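Local coordinates for leucine-rich repeat protein TpLRR (Treponema pallidum, PDB 6MLX) that is of unknown function but folds as a secreted, probably periplasmic, leucine-rich repeat protein of the BspA type, at residues S124-L128 against F145-A149. Residues are numbered along the deposited sequence; the frame is centred on the assembly and turned at random.
Sequences SCGSL and FRDCA
Ser124 and Arg146 join through their backbones: the amide N of Ser124 donates to O of Arg146 over 2.8 Å in a nearly straight bond, 163° at the hydrogen. Beside it, CA of Ser124 makes a C-H...O contact of 3.6 Å with O of Asp147. The hydroxyl of Ser124 and the carboxylate of Asp147 do not bond directly. Both side chains hold the gamma atom beside the backbone N (chi1 -71° for Ser124, -55° for Asp147), which leaves OG and OD2 4.0 Å apart. A water lies between them, 2.7 Å from OG of Ser124, but implausibly close to OD2 of Asp147, so this bridge is doubtful. The guanidinium of Arg146 turns from the contact to salt bridges with Asp120 and Glu169.

On the buried side, Cys125 and Cys148, each the centre of an inverse gamma turn, pack in the same conformation. SG of Cys148 rests 4.0 Å from CB of Cys125 and 3.7 Å from O of Cys125; the two SG atoms, 5.3 Å apart, form no disulfide. CD2 of Leu128 approaches the rim of the Phe145 ring, 4.4 Å from CD1. One directed backbone bond thus links equivalent turns of successive coils, while the apolar contacts beside it carry little directionality.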
ATOM      1  N   SER A 124       1.957   0.942  10.214  1.00 28.42           N
ATOM      2  CA  SER A 124       1.664  -0.105  11.206  1.00 28.43           C
ATOM      3  C   SER A 124       1.269  -1.435  10.571  1.00 28.59           C
ATOM      4  O   SER A 124       0.535  -2.224  11.171  1.00 28.55           O
ATOM      5  CB  SER A 124       0.576   0.342  12.192  1.00 28.16           C
ATOM      6  OG  SER A 124       1.074   1.341  13.062  1.00 28.07           O
ATOM      7  N   CYS A 125       1.740  -1.712   9.354  1.00 28.49           N
ATOM      8  CA  CYS A 125       1.602  -3.058   8.795  1.00 28.62           C
ATOM      9  C   CYS A 125       2.745  -3.911   9.343  1.00 28.84           C
ATOM     10  O   CYS A 125       3.777  -4.125   8.704  1.00 29.01           O
ATOM     11  CB  CYS A 125       1.580  -3.016   7.275  1.00 28.65           C
ATOM     12  SG  CYS A 125      -0.019  -2.483   6.639  1.00 28.47           S
ATOM     13  N   GLY A 126       2.527  -4.431  10.556  1.00 28.95           N
ATOM     14  CA  GLY A 126       3.578  -5.033  11.342  1.00 29.21           C
ATOM     15  C   GLY A 126       4.018  -6.413  10.893  1.00 29.53           C
ATOM     16  O   GLY A 126       4.975  -6.942  11.465  1.00 29.77           O
ATOM     17  N   SER A 127       3.345  -7.019   9.918  1.00 29.55           N
ATOM     18  CA  SER A 127       3.755  -8.324   9.416  1.00 29.84           C
ATOM     19  C   SER A 127       4.408  -8.261   8.045  1.00 29.84           C
ATOM     20  O   SER A 127       4.902  -9.289   7.562  1.00 30.06           O
ATOM     21  CB  SER A 127       2.555  -9.284   9.342  1.00 29.91           C
ATOM     22  OG  SER A 127       2.046  -9.583  10.626  1.00 29.99           O
ATOM     23  N   LEU A 128       4.406  -7.103   7.407  1.00 29.58           N
ATOM     24  CA  LEU A 128       4.882  -6.993   6.037  1.00 29.55           C
ATOM     25  C   LEU A 128       6.398  -7.176   5.999  1.00 29.72           C
ATOM     26  O   LEU A 128       7.131  -6.495   6.718  1.00 29.72           O
ATOM     27  CB  LEU A 128       4.465  -5.639   5.469  1.00 29.24           C
ATOM     28  CG  LEU A 128       4.644  -5.278   3.992  1.00 29.29           C
ATOM     29  CD1 LEU A 128       3.933  -6.262   3.087  1.00 29.17           C
ATOM     30  CD2 LEU A 128       4.105  -3.859   3.778  1.00 29.05           C
ATOM     31  N   PHE A 145       5.704   3.474   4.779  1.00 28.20           N
ATOM     32  CA  PHE A 145       6.006   2.238   5.491  1.00 28.33           C
ATOM     33  C   PHE A 145       6.349   2.501   6.956  1.00 28.39           C
ATOM     34  O   PHE A 145       7.155   1.784   7.555  1.00 28.49           O
ATOM     35  CB  PHE A 145       7.121   1.484   4.772  1.00 28.61           C
ATOM     36  CG  PHE A 145       6.778   1.165   3.357  1.00 28.61           C
ATOM     37  CD1 PHE A 145       5.955   0.083   3.062  1.00 28.53           C
ATOM     38  CD2 PHE A 145       7.228   1.975   2.318  1.00 28.62           C
ATOM     39  CE1 PHE A 145       5.611  -0.210   1.749  1.00 28.54           C
ATOM     40  CE2 PHE A 145       6.885   1.694   1.003  1.00 28.55           C
ATOM     41  CZ  PHE A 145       6.078   0.600   0.722  1.00 28.51           C
ATOM     42  N   ARG A 146       5.718   3.524   7.539  1.00 28.53           N
ATOM     43  CA  ARG A 146       5.918   3.850   8.949  1.00 28.47           C
ATOM     44  C   ARG A 146       5.556   2.658   9.829  1.00 28.47           C
ATOM     45  O   ARG A 146       4.515   2.027   9.641  1.00 28.37           O
ATOM     46  CB  ARG A 146       5.056   5.063   9.321  1.00 28.14           C
ATOM     47  CG  ARG A 146       5.228   5.572  10.755  1.00 28.07           C
ATOM     48  CD  ARG A 146       4.178   6.666  11.090  1.00 27.59           C
ATOM     49  NE  ARG A 146       4.047   7.669  10.031  1.00 27.48           N
ATOM     50  CZ  ARG A 146       4.952   8.622   9.795  1.00 27.45           C
ATOM     51  NH1 ARG A 146       6.048   8.685  10.534  1.00 27.62           N
ATOM     52  NH2 ARG A 146       4.770   9.505   8.816  1.00 27.37           N
ATOM     53  N   ASP A 147       6.440   2.329  10.769  1.00 28.60           N
ATOM     54  CA  ASP A 147       6.183   1.284  11.764  1.00 28.62           C
ATOM     55  C   ASP A 147       5.900  -0.080  11.139  1.00 28.78           C
ATOM     56  O   ASP A 147       5.131  -0.874  11.695  1.00 28.67           O
ATOM     57  CB  ASP A 147       5.021   1.664  12.680  1.00 28.32           C
ATOM     58  CG  ASP A 147       5.226   2.982  13.329  1.00 28.18           C
ATOM     59  OD1 ASP A 147       6.348   3.231  13.806  1.00 28.31           O
ATOM     60  OD2 ASP A 147       4.276   3.778  13.333  1.00 27.97           O
ATOM     61  N   CYS A 148       6.503  -0.368   9.986  1.00 28.60           N
ATOM     62  CA  CYS A 148       6.499  -1.727   9.447  1.00 28.85           C
ATOM     63  C   CYS A 148       7.657  -2.471  10.111  1.00 29.16           C
ATOM     64  O   CYS A 148       8.767  -2.578   9.587  1.00 29.31           O
ATOM     65  CB  CYS A 148       6.590  -1.702   7.927  1.00 28.82           C
ATOM     66  SG  CYS A 148       5.051  -1.071   7.145  1.00 28.51           S
ATOM     67  N   ALA A 149       7.388  -2.972  11.318  1.00 29.25           N
ATOM     68  CA  ALA A 149       8.467  -3.465  12.169  1.00 29.51           C
ATOM     69  C   ALA A 149       9.088  -4.756  11.648  1.00 29.82           C
ATOM     70  O   ALA A 149      10.199  -5.099  12.064  1.00 30.04           O
ATOM     71  CB  ALA A 149       7.964  -3.668  13.600  1.00 29.53           C
TER
HETATM   72  O   HOH W   1       2.051   3.768  12.401  1.00 28.02           O